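Local coordinates for oxidoreductase protein (Agrobacterium radiobacter, PDB 5UI9) that probably catalyses NAD-dependent oxidation or reduction of a small hydroxylated substrate, as a member of the GFO/IDH/MocA oxidoreductase family, at residues M122-P132 against N290-H301; G180-R188 against D318-V326. One frame throughout, in Å; residues are numbered along the deposited sequence.

Contact 1. Residues M122-P132 against N290-H301; sequences MVHENFRWQTP and NIQESVLAIQQH. With NAD (nicotinamide-adenine-dinucleotide), chain C.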
# COMPACT_ATOMS: atom_id res chain seq x y z
N MET A 122 20.50 -24.48 -1.32
CA MET A 122 19.77 -23.44 -0.59
C MET A 122 20.14 -22.08 -1.15
O MET A 122 21.32 -21.80 -1.38
CB MET A 122 20.11 -23.47 0.90
CG MET A 122 19.26 -22.51 1.73
SD MET A 122 19.69 -22.42 3.48
CE MET A 122 21.15 -21.40 3.43
N VAL A 123 19.14 -21.23 -1.34
CA VAL A 123 19.39 -19.83 -1.65
C VAL A 123 19.58 -19.09 -0.34
O VAL A 123 18.79 -19.25 0.60
CB VAL A 123 18.26 -19.21 -2.49
CG1 VAL A 123 18.55 -17.74 -2.80
CG2 VAL A 123 18.09 -20.02 -3.77
N HIS A 124 20.65 -18.30 -0.24
CA HIS A 124 20.85 -17.47 0.93
C HIS A 124 19.86 -16.30 0.80
O HIS A 124 20.19 -15.23 0.28
CB HIS A 124 22.31 -17.00 1.06
CG HIS A 124 22.62 -16.34 2.37
ND1 HIS A 124 23.61 -16.79 3.22
CD2 HIS A 124 22.08 -15.25 2.97
CE1 HIS A 124 23.67 -16.01 4.28
NE2 HIS A 124 22.74 -15.07 4.16
N GLU A 125 18.64 -16.54 1.26
CA GLU A 125 17.58 -15.55 1.27
C GLU A 125 17.22 -15.29 2.74
O GLU A 125 16.41 -16.01 3.33
CB GLU A 125 16.39 -16.09 0.46
CG GLU A 125 15.16 -15.20 0.42
CD GLU A 125 15.50 -13.73 0.19
OE1 GLU A 125 15.98 -13.39 -0.92
OE2 GLU A 125 15.31 -12.94 1.13
N ASN A 126 17.85 -14.26 3.32
CA ASN A 126 17.92 -14.11 4.79
C ASN A 126 16.89 -13.18 5.43
O ASN A 126 16.79 -13.13 6.65
CB ASN A 126 19.37 -13.78 5.26
CG ASN A 126 19.95 -12.50 4.65
OD1 ASN A 126 19.23 -11.55 4.34
ND2 ASN A 126 21.27 -12.47 4.50
N PHE A 127 16.09 -12.47 4.62
CA PHE A 127 15.12 -11.50 5.16
C PHE A 127 14.02 -12.18 5.96
O PHE A 127 13.70 -11.73 7.06
CB PHE A 127 14.53 -10.61 4.06
CG PHE A 127 15.29 -9.33 3.85
CD1 PHE A 127 16.66 -9.35 3.60
CD2 PHE A 127 14.64 -8.10 3.90
CE1 PHE A 127 17.36 -8.18 3.42
CE2 PHE A 127 15.34 -6.91 3.70
CZ PHE A 127 16.70 -6.95 3.47
N ARG A 128 13.48 -13.29 5.46
CA ARG A 128 12.50 -14.08 6.22
C ARG A 128 13.05 -14.65 7.54
O ARG A 128 12.28 -15.00 8.44
CB ARG A 128 11.91 -15.22 5.38
CG ARG A 128 12.88 -16.36 5.05
CD ARG A 128 12.14 -17.63 4.68
NE ARG A 128 11.52 -17.53 3.36
CZ ARG A 128 10.86 -18.51 2.75
NH1 ARG A 128 10.72 -19.70 3.33
NH2 ARG A 128 10.36 -18.31 1.54
N TRP A 129 14.38 -14.75 7.65
CA TRP A 129 15.06 -15.19 8.87
C TRP A 129 15.35 -14.08 9.90
O TRP A 129 15.91 -14.36 10.96
CB TRP A 129 16.35 -15.96 8.52
CG TRP A 129 16.06 -17.31 7.97
CD1 TRP A 129 16.05 -17.68 6.65
CD2 TRP A 129 15.71 -18.47 8.72
NE1 TRP A 129 15.72 -19.01 6.54
CE2 TRP A 129 15.50 -19.52 7.80
CE3 TRP A 129 15.54 -18.73 10.09
CZ2 TRP A 129 15.14 -20.81 8.20
CZ3 TRP A 129 15.18 -20.01 10.49
CH2 TRP A 129 14.99 -21.04 9.55
N GLN A 130 14.97 -12.83 9.59
CA GLN A 130 15.05 -11.74 10.55
C GLN A 130 14.06 -11.97 11.69
O GLN A 130 12.93 -12.42 11.46
CB GLN A 130 14.73 -10.39 9.89
CG GLN A 130 15.74 -9.91 8.85
CD GLN A 130 15.25 -8.72 8.02
OE1 GLN A 130 15.89 -8.32 7.04
NE2 GLN A 130 14.10 -8.15 8.41
N THR A 131 14.47 -11.68 12.92
CA THR A 131 13.62 -11.85 14.10
C THR A 131 12.20 -11.23 13.97
O THR A 131 11.22 -11.92 14.25
CB THR A 131 14.33 -11.33 15.37
OG1 THR A 131 15.57 -12.05 15.53
CG2 THR A 131 13.48 -11.51 16.63
N PRO A 132 12.08 -9.97 13.54
CA PRO A 132 10.73 -9.40 13.41
C PRO A 132 9.83 -10.12 12.39
O PRO A 132 8.62 -10.21 12.61
CB PRO A 132 10.98 -7.94 12.98
CG PRO A 132 12.38 -7.92 12.48
CD PRO A 132 13.11 -8.94 13.30
N ASN A 290 20.39 -6.17 11.97
CA ASN A 290 19.23 -7.04 11.74
C ASN A 290 19.54 -8.10 10.67
O ASN A 290 19.25 -9.27 10.87
CB ASN A 290 18.00 -6.21 11.33
CG ASN A 290 16.73 -7.04 11.22
OD1 ASN A 290 16.63 -8.16 11.73
ND2 ASN A 290 15.73 -6.47 10.55
N ILE A 291 20.12 -7.66 9.55
CA ILE A 291 20.52 -8.56 8.45
C ILE A 291 21.62 -9.51 8.94
O ILE A 291 21.58 -10.72 8.67
CB ILE A 291 20.98 -7.77 7.20
CG1 ILE A 291 19.79 -7.01 6.58
CG2 ILE A 291 21.63 -8.68 6.16
CD1 ILE A 291 20.17 -6.05 5.47
N GLN A 292 22.58 -8.95 9.66
CA GLN A 292 23.70 -9.73 10.17
C GLN A 292 23.29 -10.87 11.09
O GLN A 292 23.83 -11.98 10.98
CB GLN A 292 24.72 -8.80 10.83
CG GLN A 292 25.49 -7.98 9.81
CD GLN A 292 26.29 -6.84 10.42
OE1 GLN A 292 25.80 -6.13 11.31
NE2 GLN A 292 27.50 -6.64 9.93
N GLU A 293 22.33 -10.63 11.98
CA GLU A 293 21.75 -11.70 12.80
C GLU A 293 21.13 -12.79 11.93
O GLU A 293 21.31 -13.98 12.20
CB GLU A 293 20.68 -11.18 13.77
CG GLU A 293 20.17 -12.26 14.73
CD GLU A 293 19.07 -11.80 15.67
OE1 GLU A 293 18.41 -10.78 15.39
OE2 GLU A 293 18.87 -12.45 16.71
N SER A 294 20.39 -12.38 10.89
CA SER A 294 19.70 -13.34 10.03
C SER A 294 20.66 -14.21 9.21
O SER A 294 20.30 -15.32 8.82
CB SER A 294 18.71 -12.62 9.11
OG SER A 294 19.35 -11.94 8.05
N VAL A 295 21.87 -13.71 8.96
CA VAL A 295 22.93 -14.47 8.29
C VAL A 295 23.33 -15.66 9.16
O VAL A 295 23.46 -16.76 8.66
CB VAL A 295 24.18 -13.59 7.98
CG1 VAL A 295 25.32 -14.43 7.43
CG2 VAL A 295 23.84 -12.45 7.02
N LEU A 296 23.51 -15.43 10.46
CA LEU A 296 23.78 -16.52 11.40
C LEU A 296 22.62 -17.53 11.44
O LEU A 296 22.86 -18.74 11.37
CB LEU A 296 24.09 -15.99 12.80
CG LEU A 296 24.34 -17.03 13.90
CD1 LEU A 296 25.46 -17.99 13.51
CD2 LEU A 296 24.64 -16.37 15.24
N ALA A 297 21.39 -17.02 11.54
CA ALA A 297 20.18 -17.86 11.58
C ALA A 297 20.08 -18.79 10.38
O ALA A 297 19.90 -20.00 10.54
CB ALA A 297 18.93 -16.99 11.69
N ILE A 298 20.24 -18.24 9.17
CA ILE A 298 20.12 -19.05 7.96
C ILE A 298 21.30 -20.03 7.80
O ILE A 298 21.11 -21.13 7.32
CB ILE A 298 19.89 -18.20 6.68
CG1 ILE A 298 19.20 -19.04 5.60
CG2 ILE A 298 21.19 -17.60 6.16
CD1 ILE A 298 18.95 -18.31 4.30
N GLN A 299 22.50 -19.62 8.21
CA GLN A 299 23.67 -20.50 8.13
C GLN A 299 23.66 -21.62 9.18
O GLN A 299 24.10 -22.74 8.90
CB GLN A 299 24.97 -19.68 8.13
CG GLN A 299 25.13 -18.89 6.83
CD GLN A 299 26.40 -18.06 6.73
OE1 GLN A 299 26.58 -17.36 5.73
NE2 GLN A 299 27.29 -18.14 7.73
N GLN A 300 23.12 -21.34 10.37
CA GLN A 300 22.84 -22.40 11.35
C GLN A 300 21.74 -23.34 10.85
O GLN A 300 21.83 -24.56 11.03
CB GLN A 300 22.43 -21.84 12.72
CG GLN A 300 22.42 -22.88 13.84
CD GLN A 300 23.80 -23.42 14.14
OE1 GLN A 300 24.66 -22.70 14.63
NE2 GLN A 300 24.03 -24.70 13.83
N HIS A 301 20.71 -22.76 10.23
CA HIS A 301 19.62 -23.53 9.64
C HIS A 301 20.17 -24.49 8.58
O HIS A 301 19.88 -25.69 8.63
CB HIS A 301 18.55 -22.59 9.06
CG HIS A 301 17.48 -23.29 8.28
ND1 HIS A 301 16.42 -23.93 8.87
CD2 HIS A 301 17.29 -23.40 6.94
CE1 HIS A 301 15.63 -24.43 7.93
NE2 HIS A 301 16.14 -24.12 6.75
PA NAD C . 31.05 -7.79 -4.25
O1A NAD C . 31.32 -7.38 -5.68
O2A NAD C . 31.47 -6.90 -3.12
O5B NAD C . 31.71 -9.23 -4.01
C5B NAD C . 31.75 -10.24 -5.02
C4B NAD C . 33.12 -10.90 -4.93
O4B NAD C . 33.10 -12.10 -5.70
C3B NAD C . 34.23 -10.03 -5.49
O3B NAD C . 35.30 -9.95 -4.54
C2B NAD C . 34.66 -10.72 -6.78
O2B NAD C . 36.06 -10.59 -7.00
C1B NAD C . 34.25 -12.16 -6.53
N9A NAD C . 33.89 -12.98 -7.71
C8A NAD C . 33.03 -12.69 -8.70
N7A NAD C . 32.94 -13.72 -9.57
C5A NAD C . 33.75 -14.71 -9.14
C6A NAD C . 34.14 -16.08 -9.57
N6A NAD C . 33.63 -16.63 -10.70
N1A NAD C . 35.01 -16.76 -8.80
C2A NAD C . 35.55 -16.24 -7.67
N3A NAD C . 35.24 -15.01 -7.22
C4A NAD C . 34.36 -14.22 -7.90
O3 NAD C . 29.48 -8.13 -4.12
PN NAD C . 28.67 -8.07 -2.72
O1N NAD C . 28.20 -6.67 -2.46
O2N NAD C . 29.45 -8.80 -1.66
O5D NAD C . 27.39 -8.92 -3.16
C5D NAD C . 27.53 -10.28 -3.53
C4D NAD C . 26.15 -10.92 -3.56
O4D NAD C . 25.59 -10.83 -2.24
C3D NAD C . 25.21 -10.20 -4.51
O3D NAD C . 24.53 -11.16 -5.33
C2D NAD C . 24.24 -9.45 -3.61
O2D NAD C . 22.92 -9.39 -4.14
C1D NAD C . 24.28 -10.27 -2.32
N1N NAD C . 23.96 -9.53 -1.09
C2N NAD C . 23.10 -10.12 -0.23
C3N NAD C . 22.73 -9.53 0.96
C7N NAD C . 21.76 -10.27 1.85
O7N NAD C . 21.81 -11.50 1.90
N7N NAD C . 20.87 -9.59 2.59
C4N NAD C . 23.26 -8.28 1.29
C5N NAD C . 24.15 -7.68 0.40
C6N NAD C . 24.49 -8.33 -0.79
O HOH W 1 25.47 -18.73 3.47
O HOH W 2 18.04 -10.24 6.38
O HOH W 3 17.22 -10.57 13.02
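I298 is the main bump of this contact, wedged between the rings of H124 and W129 where the last strand of the Rossmann fold, 121-124, runs out into the turn packed on helix 289-308. Its two branches fill separate hollows. CG2 sits over one face of the H124 imidazole, 3.7 Å from its centroid; CG1, anti to the backbone N (chi1 -156°), lies against the pyrrole side of W129, 3.6 Å from W129 CD1, and also meets the methyl of M122; CD1, the tip of the CG1 branch, reaches in to the backbone of E125. One turn on, H301 lays its CB over the six-membered ring of W129, the two rings inclined at 44°, while A297 CB abuts W129 CE3.

S294 fits where the turn comes closest to the helix, its CB under the W129-Q130 peptide. Beyond it T131 OG1 donates to E293 OE1, a carboxylate also held by Q279. On the cofactor side, V295 and I291 back N126, which reads the nicotinamide amide twice: NAD N7N gives N126 OD1 a nearly straight bond of 3.1 Å, and N126 ND2 gives NAD O7N a weak one. N126 ND2 also donates to H124 NE2 at 3.0 Å, in the plane of the imidazole.

Contact 2. Residues G180-R188 against D318-V326; sequences GIHTLDIAR and DNLKTFALV. With 8A1 ((2S)-2,3-dihydroxy-2-methylpropanoic acid), chain D.
V326 CG2 presses against I181 CG1 at 3.7 Å, the apolar centre of a helix-helix packing between helix 175-191 of the GFO/IDH/MocA C-terminal domain and helix 316-335; their segments 180-188 and 318-326 cross at 122°, with axes 9.0 Å apart. The same methyl touches L184 CD1, which also rests on CB of L325. I181 stretches its CD1 farther: with CG1 anti to the backbone N (chi1 -163°), the chain reaches across to CD2 of F323. T322 marks the change from apolar to polar: its CG2 lies by the carbonyl oxygen of I181, and its hydroxyl faces the charged side.

R188 is the knob at that edge, set in a hole formed by D318, K321, T322 and L325. Its CG lies on L325 CD1, and K321 CB covers one face of the guanidinium. The bend at chi3 (56°) turns the planar group end-on to D318, with NH1 to OD2 and NH2 to OD1, both bonds almost straight. The acceptors lie in the guanidinium plane, yet the arginine meets the carboxylate from above its own plane. NH2 is shared with D193, so this cation is divided between two acids.

T322 OG1 works in both directions, accepting from R188 NH1 at 2.9 Å and donating to D185 OD1. D185 has a second anchor in R128, which pairs with its other oxygen; these positive charges would be expected to ease the closeness of D185 and D318. On the far side of its helix H182 lines the ligand pocket, H182 NE2 donating to carboxylate oxygen 8A1 O at 2.6 Å. Between the two acids, a water donates to D185 OD1 at 2.7 Å and to D318 OD2 at 2.8 Å, and accepts from N319 ND2.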
# COMPACT_ATOMS: atom_id res chain seq x y z
N GLY A 180 13.48 -6.02 -3.75
CA GLY A 180 12.13 -6.56 -3.93
C GLY A 180 12.08 -8.07 -3.85
O GLY A 180 11.11 -8.65 -3.36
N ILE A 181 13.15 -8.71 -4.33
CA ILE A 181 13.32 -10.15 -4.20
C ILE A 181 13.14 -10.62 -2.75
O ILE A 181 12.51 -11.64 -2.51
CB ILE A 181 14.69 -10.58 -4.80
CG1 ILE A 181 14.74 -12.08 -5.08
CG2 ILE A 181 15.86 -10.14 -3.93
CD1 ILE A 181 15.80 -12.44 -6.10
N HIS A 182 13.66 -9.85 -1.79
CA HIS A 182 13.45 -10.13 -0.37
C HIS A 182 12.01 -9.89 0.05
O HIS A 182 11.41 -10.72 0.72
CB HIS A 182 14.31 -9.22 0.53
CG HIS A 182 15.79 -9.41 0.38
ND1 HIS A 182 16.42 -10.61 0.62
CD2 HIS A 182 16.77 -8.52 0.09
CE1 HIS A 182 17.72 -10.46 0.45
NE2 HIS A 182 17.96 -9.20 0.11
N THR A 183 11.47 -8.72 -0.32
CA THR A 183 10.13 -8.32 0.13
C THR A 183 9.05 -9.26 -0.43
O THR A 183 8.08 -9.58 0.27
CB THR A 183 9.81 -6.87 -0.29
OG1 THR A 183 11.00 -6.07 -0.24
CG2 THR A 183 8.77 -6.27 0.63
N LEU A 184 9.22 -9.66 -1.68
CA LEU A 184 8.36 -10.66 -2.32
C LEU A 184 8.47 -12.03 -1.66
O LEU A 184 7.47 -12.75 -1.55
CB LEU A 184 8.71 -10.78 -3.82
CG LEU A 184 8.34 -9.56 -4.67
CD1 LEU A 184 9.06 -9.61 -6.01
CD2 LEU A 184 6.83 -9.46 -4.86
N ASP A 185 9.68 -12.39 -1.23
CA ASP A 185 9.88 -13.64 -0.49
C ASP A 185 9.14 -13.59 0.84
O ASP A 185 8.53 -14.59 1.25
CB ASP A 185 11.36 -13.92 -0.23
CG ASP A 185 11.59 -15.32 0.31
OD1 ASP A 185 11.51 -16.28 -0.48
OD2 ASP A 185 11.82 -15.46 1.54
N ILE A 186 9.19 -12.44 1.51
CA ILE A 186 8.47 -12.27 2.78
C ILE A 186 6.96 -12.40 2.53
O ILE A 186 6.27 -13.07 3.28
CB ILE A 186 8.81 -10.94 3.49
CG1 ILE A 186 10.27 -10.94 3.96
CG2 ILE A 186 7.89 -10.72 4.70
CD1 ILE A 186 10.82 -9.59 4.37
N ALA A 187 6.45 -11.77 1.47
CA ALA A 187 5.03 -11.86 1.14
C ALA A 187 4.59 -13.32 0.98
O ALA A 187 3.55 -13.72 1.51
CB ALA A 187 4.72 -11.07 -0.13
N ARG A 188 5.40 -14.12 0.29
CA ARG A 188 5.16 -15.58 0.16
C ARG A 188 5.22 -16.32 1.48
O ARG A 188 4.36 -17.14 1.79
CB ARG A 188 6.19 -16.22 -0.76
CG ARG A 188 5.99 -15.99 -2.24
CD ARG A 188 6.92 -16.87 -3.05
NE ARG A 188 6.75 -18.29 -2.73
CZ ARG A 188 7.67 -19.10 -2.18
NH1 ARG A 188 8.91 -18.70 -1.91
NH2 ARG A 188 7.33 -20.36 -1.93
N ASP A 318 12.11 -24.07 -3.60
CA ASP A 318 11.22 -23.06 -3.02
C ASP A 318 11.46 -21.68 -3.63
O ASP A 318 10.51 -20.97 -3.97
CB ASP A 318 11.39 -22.97 -1.50
CG ASP A 318 10.49 -21.89 -0.87
OD1 ASP A 318 9.30 -22.19 -0.62
OD2 ASP A 318 10.96 -20.75 -0.66
N ASN A 319 12.74 -21.33 -3.79
CA ASN A 319 13.11 -19.99 -4.24
C ASN A 319 12.65 -19.68 -5.67
O ASN A 319 12.47 -18.51 -5.99
CB ASN A 319 14.62 -19.78 -4.10
CG ASN A 319 15.00 -18.31 -4.16
OD1 ASN A 319 15.56 -17.84 -5.16
ND2 ASN A 319 14.68 -17.56 -3.11
N LEU A 320 12.45 -20.70 -6.50
CA LEU A 320 11.85 -20.51 -7.84
C LEU A 320 10.52 -19.76 -7.76
O LEU A 320 10.20 -18.96 -8.63
CB LEU A 320 11.61 -21.85 -8.54
CG LEU A 320 12.80 -22.72 -8.92
CD1 LEU A 320 12.31 -24.03 -9.53
CD2 LEU A 320 13.74 -21.99 -9.88
N LYS A 321 9.74 -20.03 -6.72
CA LYS A 321 8.42 -19.40 -6.55
C LYS A 321 8.52 -17.94 -6.10
O LYS A 321 7.59 -17.16 -6.31
CB LYS A 321 7.53 -20.23 -5.63
CG LYS A 321 7.11 -21.56 -6.28
CD LYS A 321 6.33 -22.47 -5.35
CE LYS A 321 7.24 -23.25 -4.43
NZ LYS A 321 6.48 -24.08 -3.45
N THR A 322 9.64 -17.58 -5.48
CA THR A 322 9.98 -16.18 -5.23
C THR A 322 10.55 -15.54 -6.49
O THR A 322 10.11 -14.45 -6.89
CB THR A 322 10.99 -16.05 -4.06
OG1 THR A 322 10.34 -16.40 -2.84
CG2 THR A 322 11.55 -14.64 -3.95
N PHE A 323 11.52 -16.20 -7.11
CA PHE A 323 12.20 -15.63 -8.28
C PHE A 323 11.25 -15.36 -9.44
O PHE A 323 11.40 -14.35 -10.12
CB PHE A 323 13.37 -16.50 -8.76
CG PHE A 323 14.30 -15.76 -9.68
CD1 PHE A 323 14.02 -15.66 -11.04
CD2 PHE A 323 15.41 -15.09 -9.18
CE1 PHE A 323 14.84 -14.94 -11.89
CE2 PHE A 323 16.24 -14.37 -10.02
CZ PHE A 323 15.96 -14.30 -11.38
N ALA A 324 10.30 -16.27 -9.67
CA ALA A 324 9.22 -16.06 -10.64
C ALA A 324 8.51 -14.72 -10.47
O ALA A 324 8.17 -14.08 -11.47
CB ALA A 324 8.21 -17.19 -10.55
N LEU A 325 8.29 -14.32 -9.22
CA LEU A 325 7.62 -13.06 -8.91
C LEU A 325 8.46 -11.86 -9.32
O LEU A 325 7.92 -10.86 -9.77
CB LEU A 325 7.26 -12.95 -7.42
CG LEU A 325 6.48 -14.09 -6.76
CD1 LEU A 325 6.23 -13.80 -5.29
CD2 LEU A 325 5.17 -14.40 -7.47
N VAL A 326 9.79 -11.98 -9.18
CA VAL A 326 10.71 -10.93 -9.64
C VAL A 326 10.63 -10.76 -11.16
O VAL A 326 10.46 -9.65 -11.65
CB VAL A 326 12.17 -11.21 -9.20
CG1 VAL A 326 13.16 -10.28 -9.89
CG2 VAL A 326 12.30 -11.08 -7.69
OXT 8A1 D . 20.34 -6.92 1.79
C 8A1 D . 20.40 -6.88 0.53
O 8A1 D . 20.24 -7.89 -0.18
CA 8A1 D . 20.68 -5.56 -0.15
CB 8A1 D . 19.32 -4.97 -0.51
O1 8A1 D . 19.44 -3.63 -0.99
O2 8A1 D . 21.46 -5.78 -1.33
C3 8A1 D . 21.48 -4.65 0.78
O HOH W 4 12.80 -18.61 -1.04

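How the contacts relate
From the N terminus the chain completes the Rossmann sheet with 122-124, turns through 125-130 and enters the C-terminal domain, where 180-188 follows. After eight of the strands of the large mixed sheet, helix 289-308 returns to 122-132, closing contact 1 across 157 intervening residues; helix 316-335 then returns to 180-188, closing contact 2 across 129. The two loops cross, since their segments alternate. Contact 1 thus ties the Rossmann edge to the first returning helix, and contact 2 ties a C-terminal-domain helix to the second. Their centres lie about 15 Å apart, yet they touch: E125 OE2 probably bonds H182 ND1, F127 stacks on H182, and V123 packs on N319.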